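Local coordinates for Serine/threonine-protein kinase Tel1 (Chaetomium thermophilum, PDB 6SKY) that acts as an ATP-dependent protein kinase that probably senses DNA damage and activates checkpoint signalling under genotoxic stress, at residues Thr2017-Glu2022 against Arg2134-Ser2139; Leu2080-Gly2085 against Val2127-Ser2132; Lys1679-Thr1682 against Phe1688-Gly1691; Lys1567-Glu1572 against Trp1617-Ser1622; Ala2496-Asn2501 against Ser2505-Ile2510. One frame throughout, in Å; residues are numbered along the deposited sequence.

Contact 1: residues Thr2017-Glu2022 against Arg2134-Ser2139; sequences TARKLE and RETTLS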
# COMPACT_ATOMS: atom_id res chain seq x y z
N THR A 2017 12.02 -26.58 -8.65
CA THR A 2017 11.18 -26.98 -7.53
C THR A 2017 11.73 -28.23 -6.85
O THR A 2017 11.70 -28.33 -5.62
CB THR A 2017 9.77 -27.22 -8.02
OG1 THR A 2017 9.30 -26.04 -8.68
CG2 THR A 2017 8.86 -27.53 -6.88
N ALA A 2018 12.23 -29.18 -7.63
CA ALA A 2018 12.80 -30.38 -7.04
C ALA A 2018 14.03 -30.06 -6.22
O ALA A 2018 14.26 -30.68 -5.18
CB ALA A 2018 13.14 -31.38 -8.14
N ARG A 2019 14.84 -29.10 -6.65
CA ARG A 2019 16.02 -28.74 -5.88
C ARG A 2019 15.65 -27.96 -4.62
O ARG A 2019 16.28 -28.13 -3.57
CB ARG A 2019 16.98 -27.93 -6.73
CG ARG A 2019 18.24 -27.56 -6.01
CD ARG A 2019 19.12 -26.68 -6.85
NE ARG A 2019 18.43 -25.50 -7.34
CZ ARG A 2019 18.15 -24.44 -6.60
NH1 ARG A 2019 17.52 -23.42 -7.14
NH2 ARG A 2019 18.47 -24.42 -5.33
N LYS A 2020 14.65 -27.09 -4.70
CA LYS A 2020 14.26 -26.32 -3.53
C LYS A 2020 13.61 -27.19 -2.47
O LYS A 2020 13.86 -27.01 -1.27
CB LYS A 2020 13.32 -25.19 -3.93
CG LYS A 2020 14.00 -24.06 -4.61
CD LYS A 2020 12.99 -23.06 -5.09
CE LYS A 2020 13.67 -21.88 -5.74
NZ LYS A 2020 14.60 -21.25 -4.78
N LEU A 2021 12.76 -28.13 -2.87
CA LEU A 2021 12.15 -29.03 -1.90
C LEU A 2021 13.04 -30.22 -1.55
O LEU A 2021 12.68 -30.99 -0.66
CB LEU A 2021 10.81 -29.54 -2.42
CG LEU A 2021 9.74 -28.48 -2.54
CD1 LEU A 2021 8.52 -29.04 -3.21
CD2 LEU A 2021 9.40 -27.94 -1.18
N GLU A 2022 14.16 -30.38 -2.24
CA GLU A 2022 15.11 -31.47 -2.02
C GLU A 2022 14.47 -32.83 -2.29
O GLU A 2022 14.39 -33.69 -1.43
CB GLU A 2022 15.69 -31.40 -0.61
CG GLU A 2022 16.46 -30.14 -0.38
CD GLU A 2022 17.27 -30.18 0.88
OE1 GLU A 2022 16.99 -31.06 1.72
OE2 GLU A 2022 18.18 -29.35 1.03
N ARG A 2134 23.26 -21.27 -3.43
CA ARG A 2134 24.18 -21.30 -2.30
C ARG A 2134 23.52 -21.88 -1.06
O ARG A 2134 24.16 -22.59 -0.28
CB ARG A 2134 24.69 -19.89 -2.02
CG ARG A 2134 25.67 -19.81 -0.89
CD ARG A 2134 25.83 -18.40 -0.41
NE ARG A 2134 26.49 -17.56 -1.39
CZ ARG A 2134 26.70 -16.26 -1.24
NH1 ARG A 2134 27.32 -15.57 -2.17
NH2 ARG A 2134 26.28 -15.65 -0.14
N GLU A 2135 22.25 -21.57 -0.86
CA GLU A 2135 21.50 -22.17 0.24
C GLU A 2135 21.43 -23.68 0.12
O GLU A 2135 21.65 -24.41 1.09
CB GLU A 2135 20.11 -21.57 0.28
CG GLU A 2135 19.25 -22.07 1.39
CD GLU A 2135 17.79 -21.98 1.04
OE1 GLU A 2135 17.49 -21.94 -0.17
OE2 GLU A 2135 16.95 -21.93 1.96
N THR A 2136 21.11 -24.17 -1.08
CA THR A 2136 21.09 -25.61 -1.31
C THR A 2136 22.45 -26.24 -1.03
O THR A 2136 22.54 -27.30 -0.40
CB THR A 2136 20.65 -25.93 -2.73
OG1 THR A 2136 19.38 -25.33 -2.97
CG2 THR A 2136 20.52 -27.40 -2.91
N THR A 2137 23.52 -25.61 -1.51
CA THR A 2137 24.86 -26.13 -1.29
C THR A 2137 25.17 -26.26 0.19
O THR A 2137 25.66 -27.30 0.64
CB THR A 2137 25.87 -25.21 -1.97
OG1 THR A 2137 25.67 -25.25 -3.38
CG2 THR A 2137 27.25 -25.66 -1.68
N LEU A 2138 24.90 -25.21 0.97
CA LEU A 2138 25.26 -25.24 2.38
C LEU A 2138 24.44 -26.26 3.15
O LEU A 2138 24.98 -26.96 4.02
CB LEU A 2138 25.11 -23.85 2.98
CG LEU A 2138 26.19 -22.84 2.58
CD1 LEU A 2138 25.93 -21.51 3.21
CD2 LEU A 2138 27.55 -23.34 2.98
N SER A 2139 23.15 -26.40 2.83
CA SER A 2139 22.35 -27.39 3.56
C SER A 2139 22.76 -28.81 3.20
O SER A 2139 22.89 -29.66 4.08
CB SER A 2139 20.87 -27.17 3.29
OG SER A 2139 20.50 -27.75 2.06
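Arg2019 and Thr2136 meet through a guanidinium nitrogen and a hydroxyl: NH2 of Arg2019 lies 2.7 Å from OG1 of Thr2136. The hydrogen bond is weak, because the N-H...O angle is only 123°, although the hydroxyl sits at the edge of the guanidinium and near its plane. The arginine chain runs straight out to CD and then bends at chi3 (54°), which turns the guanidinium so that NH2 reaches the threonine hydroxyl. Nearer the arginine backbone the contact is apolar, with Arg2019 CG 3.9 Å from Thr2136 CG2. One turn further on, Ser2139 OG lies 3.0 Å from Glu2022 OE2 and 3.2 Å from Thr2136 O.

This second pair lies where helix 2011-2021 ends in the helical FAT domain. Glu2022 has positive phi (62°) and is the C-prime residue of a Schellman motif, in which Glu2022 N makes a weak bond to Arg2019 O (3.4 Å); its side chain, extended beyond CG, reaches across to Ser2139.

In the second shell, Ser2132 touches both members of the first pair, its OG weakly bonded to Arg2019 NH1 and its carbonyl weakly bonded to Thr2136 OG1. Tyr2043 of helix 2035-2047 packs against both Arg2019 and Thr2136. The carbonyl of Glu2022 accepts a hydrogen bond from Arg1970 of the second subunit, placing the contact beside the dimer interface.

Contact 2: residues Leu2080-Gly2085 against Val2127-Ser2132; sequences LRQQLG and VSQILS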
# COMPACT_ATOMS: atom_id res chain seq x y z
N LEU A 2080 21.54 -16.30 -21.34
CA LEU A 2080 22.98 -16.16 -21.17
C LEU A 2080 23.34 -15.94 -19.71
O LEU A 2080 24.26 -16.58 -19.18
CB LEU A 2080 23.47 -14.99 -22.02
CG LEU A 2080 24.97 -14.76 -22.12
CD1 LEU A 2080 25.54 -15.72 -23.12
CD2 LEU A 2080 25.22 -13.35 -22.52
N ARG A 2081 22.63 -15.05 -19.03
CA ARG A 2081 22.93 -14.81 -17.63
C ARG A 2081 22.52 -15.97 -16.74
O ARG A 2081 23.15 -16.22 -15.72
CB ARG A 2081 22.29 -13.51 -17.18
CG ARG A 2081 22.64 -12.35 -18.07
CD ARG A 2081 22.00 -11.07 -17.61
NE ARG A 2081 22.75 -10.51 -16.51
CZ ARG A 2081 23.67 -9.57 -16.65
NH1 ARG A 2081 24.32 -9.12 -15.59
NH2 ARG A 2081 23.94 -9.08 -17.85
N GLN A 2082 21.48 -16.72 -17.13
CA GLN A 2082 21.16 -17.94 -16.40
C GLN A 2082 22.29 -18.96 -16.48
O GLN A 2082 22.63 -19.60 -15.49
CB GLN A 2082 19.87 -18.55 -16.94
CG GLN A 2082 18.62 -17.85 -16.50
CD GLN A 2082 17.39 -18.33 -17.23
OE1 GLN A 2082 17.46 -19.24 -18.05
NE2 GLN A 2082 16.27 -17.71 -16.96
N GLN A 2083 22.89 -19.11 -17.66
CA GLN A 2083 24.01 -20.04 -17.80
C GLN A 2083 25.22 -19.58 -17.00
O GLN A 2083 25.92 -20.39 -16.39
CB GLN A 2083 24.38 -20.20 -19.27
CG GLN A 2083 23.27 -20.66 -20.15
CD GLN A 2083 22.80 -22.04 -19.81
OE1 GLN A 2083 23.56 -22.85 -19.30
NE2 GLN A 2083 21.54 -22.31 -20.09
N LEU A 2084 25.49 -18.28 -17.01
CA LEU A 2084 26.61 -17.78 -16.21
C LEU A 2084 26.36 -17.97 -14.72
O LEU A 2084 27.29 -18.27 -13.96
CB LEU A 2084 26.87 -16.32 -16.54
CG LEU A 2084 27.60 -16.09 -17.85
CD1 LEU A 2084 27.56 -14.65 -18.22
CD2 LEU A 2084 29.02 -16.55 -17.70
N GLY A 2085 25.11 -17.83 -14.29
CA GLY A 2085 24.80 -18.10 -12.90
C GLY A 2085 24.90 -19.56 -12.54
O GLY A 2085 25.25 -19.90 -11.41
N VAL A 2127 21.16 -12.44 -8.77
CA VAL A 2127 21.40 -12.51 -7.34
C VAL A 2127 20.54 -13.59 -6.70
O VAL A 2127 21.02 -14.39 -5.90
CB VAL A 2127 21.16 -11.14 -6.69
CG1 VAL A 2127 21.23 -11.25 -5.20
CG2 VAL A 2127 22.20 -10.17 -7.17
N SER A 2128 19.26 -13.63 -7.06
CA SER A 2128 18.37 -14.61 -6.47
C SER A 2128 18.79 -16.02 -6.85
O SER A 2128 18.78 -16.92 -6.01
CB SER A 2128 16.93 -14.35 -6.89
OG SER A 2128 16.73 -14.72 -8.23
N GLN A 2129 19.17 -16.23 -8.11
CA GLN A 2129 19.62 -17.54 -8.55
C GLN A 2129 20.85 -18.00 -7.78
O GLN A 2129 20.88 -19.12 -7.23
CB GLN A 2129 19.90 -17.49 -10.04
CG GLN A 2129 20.49 -18.72 -10.61
CD GLN A 2129 20.63 -18.63 -12.09
OE1 GLN A 2129 20.10 -17.72 -12.71
NE2 GLN A 2129 21.35 -19.56 -12.68
N ILE A 2130 21.87 -17.16 -7.71
CA ILE A 2130 23.10 -17.53 -7.01
C ILE A 2130 22.82 -17.80 -5.54
O ILE A 2130 23.35 -18.75 -4.96
CB ILE A 2130 24.16 -16.43 -7.19
CG1 ILE A 2130 24.58 -16.35 -8.65
CG2 ILE A 2130 25.36 -16.72 -6.35
CD1 ILE A 2130 25.59 -15.30 -8.90
N LEU A 2131 21.97 -16.99 -4.91
CA LEU A 2131 21.76 -17.14 -3.48
C LEU A 2131 20.95 -18.38 -3.15
O LEU A 2131 21.21 -19.05 -2.14
CB LEU A 2131 21.10 -15.89 -2.93
CG LEU A 2131 22.00 -14.67 -2.80
CD1 LEU A 2131 21.23 -13.54 -2.22
CD2 LEU A 2131 23.18 -14.99 -1.94
N SER A 2132 19.96 -18.72 -3.98
CA SER A 2132 19.21 -19.94 -3.74
C SER A 2132 20.09 -21.17 -3.91
O SER A 2132 20.03 -22.11 -3.10
CB SER A 2132 18.02 -20.02 -4.68
OG SER A 2132 18.44 -20.38 -5.97
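Gln2129 and Gln2082 approach with their side chains at about a right angle, and their amide planes are 64° apart. The end of the Gln2082 side chain leads away, and the amide of Gln2129 is directed instead at the backbone of the facing helix: NE2 of Gln2129 donates to Gln2082 O at 3.1 Å with an N-H...O angle of 155°. The bond uses a lone pair of the carbonyl oxygen, in the carbonyl plane, and that oxygen also lies close to the plane of the Gln2129 amide, so donor and acceptor groups are both well turned for it.

The reach comes from an extended chain: CG of Gln2129 is anti to the backbone N (chi1 174°) and the chain stays straight to the amide. The other amide atom rests on aliphatic carbon, with Gln2129 OE1 3.8 Å from Gln2082 CA and 4.1 Å from Gln2082 CG. Gly2085, one turn onward, lacks a side chain, and Gln2129 NE2 comes within 3.6 Å of Gly2085 C. The backbones are close here too, since the CA atoms of Gly2085 and Ile2130 are 6.2 Å apart.

The contact joins helices 2077-2097 and 2124-2143 of the FAT domain. A salt bridge from Arg2081 NE to Asp2126 OD2 ties the same pair of helices. Val2127 and Leu2131 pack against helix 2154-2174, Ile2130 against Met2119 of helix 2102-2119, and Gln2083 against helix 2052-2070.

Contact 3: residues Lys1679-Thr1682 against Phe1688-Gly1691; sequences KSLT and FTAG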
# COMPACT_ATOMS: atom_id res chain seq x y z
N LYS A 1679 46.96 -10.00 -45.75
CA LYS A 1679 48.22 -10.13 -45.04
C LYS A 1679 48.14 -11.20 -43.96
O LYS A 1679 49.10 -11.94 -43.75
CB LYS A 1679 48.60 -8.79 -44.42
CG LYS A 1679 49.86 -8.85 -43.60
CD LYS A 1679 50.03 -7.60 -42.78
CE LYS A 1679 48.95 -7.49 -41.73
NZ LYS A 1679 49.07 -6.24 -40.95
N SER A 1680 47.01 -11.29 -43.26
CA SER A 1680 46.89 -12.31 -42.23
C SER A 1680 46.95 -13.72 -42.80
O SER A 1680 47.14 -14.67 -42.03
CB SER A 1680 45.60 -12.14 -41.46
OG SER A 1680 44.51 -12.72 -42.15
N LEU A 1681 46.80 -13.89 -44.11
CA LEU A 1681 46.88 -15.21 -44.72
C LEU A 1681 48.31 -15.66 -44.96
O LEU A 1681 48.54 -16.86 -45.15
CB LEU A 1681 46.13 -15.20 -46.05
CG LEU A 1681 44.82 -15.96 -46.10
CD1 LEU A 1681 43.97 -15.57 -44.93
CD2 LEU A 1681 44.13 -15.64 -47.39
N THR A 1682 49.27 -14.74 -44.97
CA THR A 1682 50.66 -15.14 -45.19
C THR A 1682 51.21 -15.87 -43.98
O THR A 1682 51.96 -16.84 -44.13
CB THR A 1682 51.51 -13.91 -45.49
OG1 THR A 1682 51.39 -12.97 -44.43
CG2 THR A 1682 51.05 -13.26 -46.77
N PHE A 1688 49.86 -23.53 -49.70
CA PHE A 1688 49.05 -23.05 -50.81
C PHE A 1688 48.46 -21.68 -50.51
O PHE A 1688 48.53 -20.76 -51.34
CB PHE A 1688 47.94 -24.05 -51.09
CG PHE A 1688 47.31 -23.89 -52.43
CD1 PHE A 1688 47.97 -23.21 -53.44
CD2 PHE A 1688 46.06 -24.40 -52.69
CE1 PHE A 1688 47.40 -23.06 -54.68
CE2 PHE A 1688 45.48 -24.26 -53.93
CZ PHE A 1688 46.16 -23.58 -54.93
N THR A 1689 47.87 -21.53 -49.33
CA THR A 1689 47.21 -20.28 -48.97
C THR A 1689 48.21 -19.14 -48.84
O THR A 1689 47.96 -18.03 -49.33
CB THR A 1689 46.42 -20.48 -47.69
OG1 THR A 1689 45.25 -21.25 -47.97
CG2 THR A 1689 46.01 -19.16 -47.10
N ALA A 1690 49.33 -19.38 -48.17
CA ALA A 1690 50.35 -18.34 -48.09
C ALA A 1690 50.90 -17.99 -49.47
O ALA A 1690 51.25 -16.84 -49.72
CB ALA A 1690 51.48 -18.79 -47.17
N GLY A 1691 50.95 -18.96 -50.38
CA GLY A 1691 51.40 -18.66 -51.73
C GLY A 1691 50.43 -17.76 -52.48
O GLY A 1691 50.83 -16.80 -53.13
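Leu1681 and Thr1689 cross at about a right angle, the methyl of the threonine lying against the branch point of the leucine: Thr1689 CG2 is 3.6 Å from Leu1681 CG and 4.0 Å from Leu1681 CD2. The same methyl also approaches the stem of the leucine, Thr1689 CG2 being 4.1 Å from Leu1681 CB. The rotamer of Thr1689 separates its two branches. With chi1 near -74°, CG2 is anti to the backbone N and serves the apolar contact, while OG1, anti to the carbonyl carbon, makes a weak hydrogen bond to Asp1686 OD1.

The two segments are the facing sides of a helical hairpin in the alpha-solenoid, where helix 1670-1684 gives way after two residues to helix 1687-1706. Consistent with the short link, the backbones are close: the CA atoms of Thr1682 and Ala1690 are 4.3 Å apart, and the Ala1690 methyl CB sits 3.6 Å from Thr1682 O. Helix 1670-1684 is kinked here, the N atoms of Leu1681 and Thr1682 lacking their bonds to the preceding turn. Lys1679 O instead receives both Thr1682 N (3.1 Å) and, in its carbonyl plane, Thr1682 OG1 (2.6 Å). Val1790 touches both Leu1681 and Thr1689, and Phe1793 and Ile1786 pack on the leucine.

Contact 4: residues Lys1567-Glu1572 against Trp1617-Ser1622; sequences KDWGRE and WKSCSS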
# COMPACT_ATOMS: atom_id res chain seq x y z
N LYS A 1567 47.80 -13.64 -20.41
CA LYS A 1567 48.08 -12.26 -20.05
C LYS A 1567 48.55 -11.44 -21.24
O LYS A 1567 48.24 -10.25 -21.35
CB LYS A 1567 49.11 -12.23 -18.93
CG LYS A 1567 49.61 -10.87 -18.53
CD LYS A 1567 50.57 -11.00 -17.36
CE LYS A 1567 51.10 -9.64 -16.92
NZ LYS A 1567 51.96 -9.75 -15.70
N ASP A 1568 49.29 -12.07 -22.16
CA ASP A 1568 49.75 -11.38 -23.36
C ASP A 1568 48.63 -11.17 -24.35
O ASP A 1568 48.62 -10.17 -25.08
CB ASP A 1568 50.88 -12.18 -23.99
CG ASP A 1568 51.28 -11.66 -25.35
OD1 ASP A 1568 52.05 -10.68 -25.41
OD2 ASP A 1568 50.82 -12.23 -26.36
N TRP A 1569 47.67 -12.10 -24.40
CA TRP A 1569 46.55 -11.99 -25.33
C TRP A 1569 45.76 -10.72 -25.08
O TRP A 1569 45.44 -9.98 -26.01
CB TRP A 1569 45.67 -13.22 -25.18
CG TRP A 1569 44.69 -13.43 -26.26
CD1 TRP A 1569 44.23 -12.51 -27.14
CD2 TRP A 1569 44.04 -14.66 -26.58
NE1 TRP A 1569 43.33 -13.09 -27.99
CE2 TRP A 1569 43.20 -14.42 -27.67
CE3 TRP A 1569 44.11 -15.94 -26.04
CZ2 TRP A 1569 42.42 -15.41 -28.23
CZ3 TRP A 1569 43.33 -16.92 -26.60
CH2 TRP A 1569 42.50 -16.65 -27.68
N GLY A 1570 45.44 -10.44 -23.82
CA GLY A 1570 44.74 -9.22 -23.50
C GLY A 1570 45.71 -8.09 -23.24
O GLY A 1570 46.20 -7.92 -22.12
N ARG A 1571 45.98 -7.29 -24.27
CA ARG A 1571 46.95 -6.20 -24.23
C ARG A 1571 46.76 -5.38 -25.50
O ARG A 1571 45.93 -5.71 -26.36
CB ARG A 1571 48.38 -6.71 -24.13
CG ARG A 1571 48.96 -6.70 -22.74
CD ARG A 1571 50.34 -7.31 -22.73
NE ARG A 1571 50.74 -7.76 -21.41
CZ ARG A 1571 51.88 -8.40 -21.15
NH1 ARG A 1571 52.72 -8.67 -22.13
NH2 ARG A 1571 52.17 -8.78 -19.92
N GLU A 1572 47.54 -4.31 -25.62
CA GLU A 1572 47.54 -3.47 -26.81
C GLU A 1572 48.76 -3.69 -27.69
O GLU A 1572 48.65 -3.65 -28.91
CB GLU A 1572 47.46 -1.99 -26.41
CG GLU A 1572 47.34 -1.03 -27.59
CD GLU A 1572 47.43 0.42 -27.17
OE1 GLU A 1572 47.91 0.70 -26.05
OE2 GLU A 1572 47.01 1.29 -27.96
N TRP A 1617 37.64 -16.65 -21.68
CA TRP A 1617 36.51 -16.91 -22.57
C TRP A 1617 36.93 -16.83 -24.03
O TRP A 1617 36.53 -17.67 -24.84
CB TRP A 1617 35.37 -15.94 -22.30
CG TRP A 1617 34.32 -16.04 -23.34
CD1 TRP A 1617 33.98 -15.10 -24.26
CD2 TRP A 1617 33.50 -17.18 -23.61
NE1 TRP A 1617 32.99 -15.57 -25.07
CE2 TRP A 1617 32.68 -16.85 -24.70
CE3 TRP A 1617 33.38 -18.44 -23.04
CZ2 TRP A 1617 31.75 -17.73 -25.21
CZ3 TRP A 1617 32.46 -19.31 -23.55
CH2 TRP A 1617 31.66 -18.96 -24.62
N LYS A 1618 37.72 -15.82 -24.38
CA LYS A 1618 38.24 -15.73 -25.74
C LYS A 1618 38.99 -16.99 -26.14
O LYS A 1618 38.97 -17.38 -27.31
CB LYS A 1618 39.16 -14.52 -25.85
CG LYS A 1618 39.05 -13.77 -27.13
CD LYS A 1618 39.97 -12.57 -27.10
CE LYS A 1618 39.64 -11.69 -25.93
NZ LYS A 1618 40.63 -10.59 -25.80
N SER A 1619 39.64 -17.64 -25.18
CA SER A 1619 40.40 -18.84 -25.47
C SER A 1619 39.49 -20.03 -25.72
O SER A 1619 39.65 -20.76 -26.70
CB SER A 1619 41.36 -19.14 -24.33
OG SER A 1619 41.79 -20.48 -24.38
N CYS A 1620 38.52 -20.26 -24.83
CA CYS A 1620 37.65 -21.42 -24.97
C CYS A 1620 36.54 -21.15 -25.97
O CYS A 1620 35.36 -21.36 -25.69
CB CYS A 1620 37.06 -21.83 -23.62
SG CYS A 1620 36.13 -20.58 -22.76
N SER A 1621 36.92 -20.68 -27.15
CA SER A 1621 36.05 -20.46 -28.29
C SER A 1621 36.69 -21.06 -29.53
O SER A 1621 36.61 -20.50 -30.63
CB SER A 1621 35.74 -18.98 -28.48
OG SER A 1621 35.03 -18.46 -27.37
N SER A 1622 37.34 -22.19 -29.35
CA SER A 1622 37.98 -22.98 -30.40
C SER A 1622 37.29 -24.34 -30.46
O SER A 1622 36.24 -24.57 -29.85
CB SER A 1622 39.47 -23.12 -30.13
OG SER A 1622 40.05 -24.07 -31.00
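Trp1569 lies against Lys1618 and Ser1619, and its indole makes all the close packing. The lysine chain crosses the indole obliquely: Lys1618 CB is over one face of the Trp1569 ring, 4.1 Å above the plane and offset toward the rim, and a bend at chi3 (-57°) follows Lys1618 CD, which comes to 3.5 Å from Trp1569 NE1. At the far end of the six-membered ring, Trp1569 CZ3 is 3.7 Å from Ser1619 CB, and Trp1569 CH2 is 3.6 Å from Lys1618 O.

Away from the ring the segments diverge. Even the nearest CA atoms, those of Trp1569 and Lys1618, are 9.1 Å apart, so the indole bridges a wide gap between the ends of helices 1557-1569 and 1606-1619 in the solenoid. Beyond these ends both chains run on into largely exposed loop. Leu1585 of helix 1578-1588 also packs on both Trp1569 and Ser1619, and Arg1581 makes a cation-pi interaction with the indole.

No hydrogen bond crosses between the segments, and the serine hydroxyl is engaged elsewhere, with Tyr1629 OH. The join thus rests mainly on van der Waals contact of an aromatic surface with the hydrocarbon part of Lys1618 and the CA and CB of Ser1619.

Contact 5: residues Ala2496-Asn2501 against Ser2505-Ile2510; sequences ALSKNN and SIWPAI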
# COMPACT_ATOMS: atom_id res chain seq x y z
N ALA A 2496 48.68 32.89 9.90
CA ALA A 2496 49.06 31.71 10.68
C ALA A 2496 49.38 30.52 9.79
O ALA A 2496 50.25 29.71 10.12
CB ALA A 2496 47.96 31.36 11.67
N LEU A 2497 48.69 30.40 8.65
CA LEU A 2497 48.98 29.32 7.72
C LEU A 2497 50.36 29.46 7.13
O LEU A 2497 51.06 28.47 6.92
CB LEU A 2497 47.95 29.28 6.60
CG LEU A 2497 46.64 28.55 6.82
CD1 LEU A 2497 45.87 28.52 5.54
CD2 LEU A 2497 46.91 27.15 7.30
N SER A 2498 50.78 30.69 6.83
CA SER A 2498 52.14 30.86 6.34
C SER A 2498 53.11 30.97 7.50
O SER A 2498 53.94 31.87 7.55
CB SER A 2498 52.25 32.11 5.46
OG SER A 2498 51.97 33.27 6.20
N LYS A 2499 52.99 30.05 8.46
CA LYS A 2499 53.92 29.99 9.58
C LYS A 2499 54.24 28.59 10.05
O LYS A 2499 55.19 28.43 10.83
CB LYS A 2499 53.37 30.79 10.77
CG LYS A 2499 53.93 32.19 10.90
CD LYS A 2499 53.47 32.81 12.21
CE LYS A 2499 54.28 34.05 12.54
NZ LYS A 2499 53.94 34.60 13.89
N ASN A 2500 53.49 27.56 9.64
CA ASN A 2500 53.67 26.23 10.19
C ASN A 2500 54.27 25.30 9.15
O ASN A 2500 54.22 25.56 7.95
CB ASN A 2500 52.35 25.67 10.74
CG ASN A 2500 51.40 25.23 9.65
OD1 ASN A 2500 51.43 25.74 8.54
ND2 ASN A 2500 50.55 24.27 9.98
N ASN A 2501 54.83 24.20 9.64
CA ASN A 2501 55.73 23.39 8.84
C ASN A 2501 55.01 22.46 7.88
O ASN A 2501 55.55 22.13 6.83
CB ASN A 2501 56.64 22.58 9.76
CG ASN A 2501 57.20 23.41 10.88
OD1 ASN A 2501 57.11 23.03 12.05
ND2 ASN A 2501 57.76 24.56 10.54
N SER A 2505 55.13 25.20 2.00
CA SER A 2505 55.43 25.25 0.58
C SER A 2505 54.18 25.16 -0.28
O SER A 2505 54.29 25.17 -1.50
CB SER A 2505 56.39 24.11 0.22
OG SER A 2505 55.73 22.86 0.30
N ILE A 2506 53.01 25.05 0.33
CA ILE A 2506 51.75 24.98 -0.39
C ILE A 2506 51.02 26.31 -0.36
O ILE A 2506 50.36 26.68 -1.33
CB ILE A 2506 50.86 23.85 0.15
CG1 ILE A 2506 51.68 22.59 0.39
CG2 ILE A 2506 49.75 23.55 -0.83
CD1 ILE A 2506 50.85 21.42 0.83
N TRP A 2507 51.10 27.04 0.74
CA TRP A 2507 50.39 28.30 0.82
C TRP A 2507 51.02 29.37 -0.06
O TRP A 2507 50.29 30.10 -0.73
CB TRP A 2507 50.30 28.78 2.27
CG TRP A 2507 49.80 30.18 2.40
CD1 TRP A 2507 50.52 31.25 2.80
CD2 TRP A 2507 48.49 30.66 2.11
NE1 TRP A 2507 49.74 32.37 2.79
CE2 TRP A 2507 48.48 32.03 2.36
CE3 TRP A 2507 47.32 30.06 1.65
CZ2 TRP A 2507 47.36 32.81 2.18
CZ3 TRP A 2507 46.21 30.83 1.47
CH2 TRP A 2507 46.23 32.20 1.73
N PRO A 2508 52.36 29.51 -0.11
CA PRO A 2508 52.93 30.50 -1.04
C PRO A 2508 52.66 30.17 -2.50
O PRO A 2508 52.47 31.09 -3.30
CB PRO A 2508 54.42 30.45 -0.71
CG PRO A 2508 54.47 30.02 0.68
CD PRO A 2508 53.39 29.01 0.81
N ALA A 2509 52.65 28.90 -2.86
CA ALA A 2509 52.32 28.53 -4.23
C ALA A 2509 50.92 28.99 -4.60
O ALA A 2509 50.71 29.61 -5.65
CB ALA A 2509 52.47 27.03 -4.42
N ILE A 2510 49.94 28.69 -3.74
CA ILE A 2510 48.56 29.09 -4.01
C ILE A 2510 48.44 30.61 -4.02
O ILE A 2510 47.71 31.18 -4.83
CB ILE A 2510 47.63 28.44 -2.97
CG1 ILE A 2510 47.48 26.96 -3.27
CG2 ILE A 2510 46.28 29.12 -2.96
CD1 ILE A 2510 46.50 26.27 -2.39
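The chain leaves helix 2483-2497 at Ser2498, the centre of an inverse gamma turn (phi -85°, psi 48°), whose CA is 6.3 Å from the CA of Trp2507 at the start of the next helix. This is a helix-loop-helix connection: a loop of nine residues separates helix 2483-2497 from helix 2507-2522. The turn carries a weak backbone bond from Lys2499 N to Leu2497 O (2.9 Å).

Trp2507 supplies nearly half of the buried surface, the largest share of any residue. With its CG anti to the backbone N (chi1 170°), the indole extends back toward the end of the preceding helix and meets two successive residues there. Leu2497 approaches the six-membered ring obliquely through a methyl, CD1 being 4.4 Å from Trp2507 CE3, a loose apolar contact. Met2465 of helix 2461-2472 touches both of these side chains and so continues the hydrophobic cluster, while Val2458 of helix 2444-2459 packs on the leucine.

At the five-membered ring the partner is Ser2498. Its hydroxyl turns back to its own helix and is hydrogen-bonded to Lys2495 O, which puts carbon rather than oxygen nearest the indole: Ser2498 CB lies 3.3 Å from Trp2507 CD1 and 3.7 Å from Trp2507 NE1, whereas Ser2498 OG is 4.2 Å from that nitrogen.

Contacts 1 and 2 share helix 2124-2143 and touch each other, with Lys2020 NZ 3.6 Å from Ser2132 CB; their centres are about 14 Å apart. Both are polar between helices distant in sequence, yet contact 1 is buried and lies beside the second subunit, whereas contact 2 is partly buried and meets no other chain. Contacts 3 to 5 have no hydrogen bond between their segments. Contacts 3 and 5 join consecutive helices: the partly buried contact 3 across a two-residue link, through a leucine, a threonine methyl and an alanine, the buried contact 5 across a nine-residue loop, through an indole. Contact 4, partly buried, also relies on an indole but joins segments with 44 residues between them.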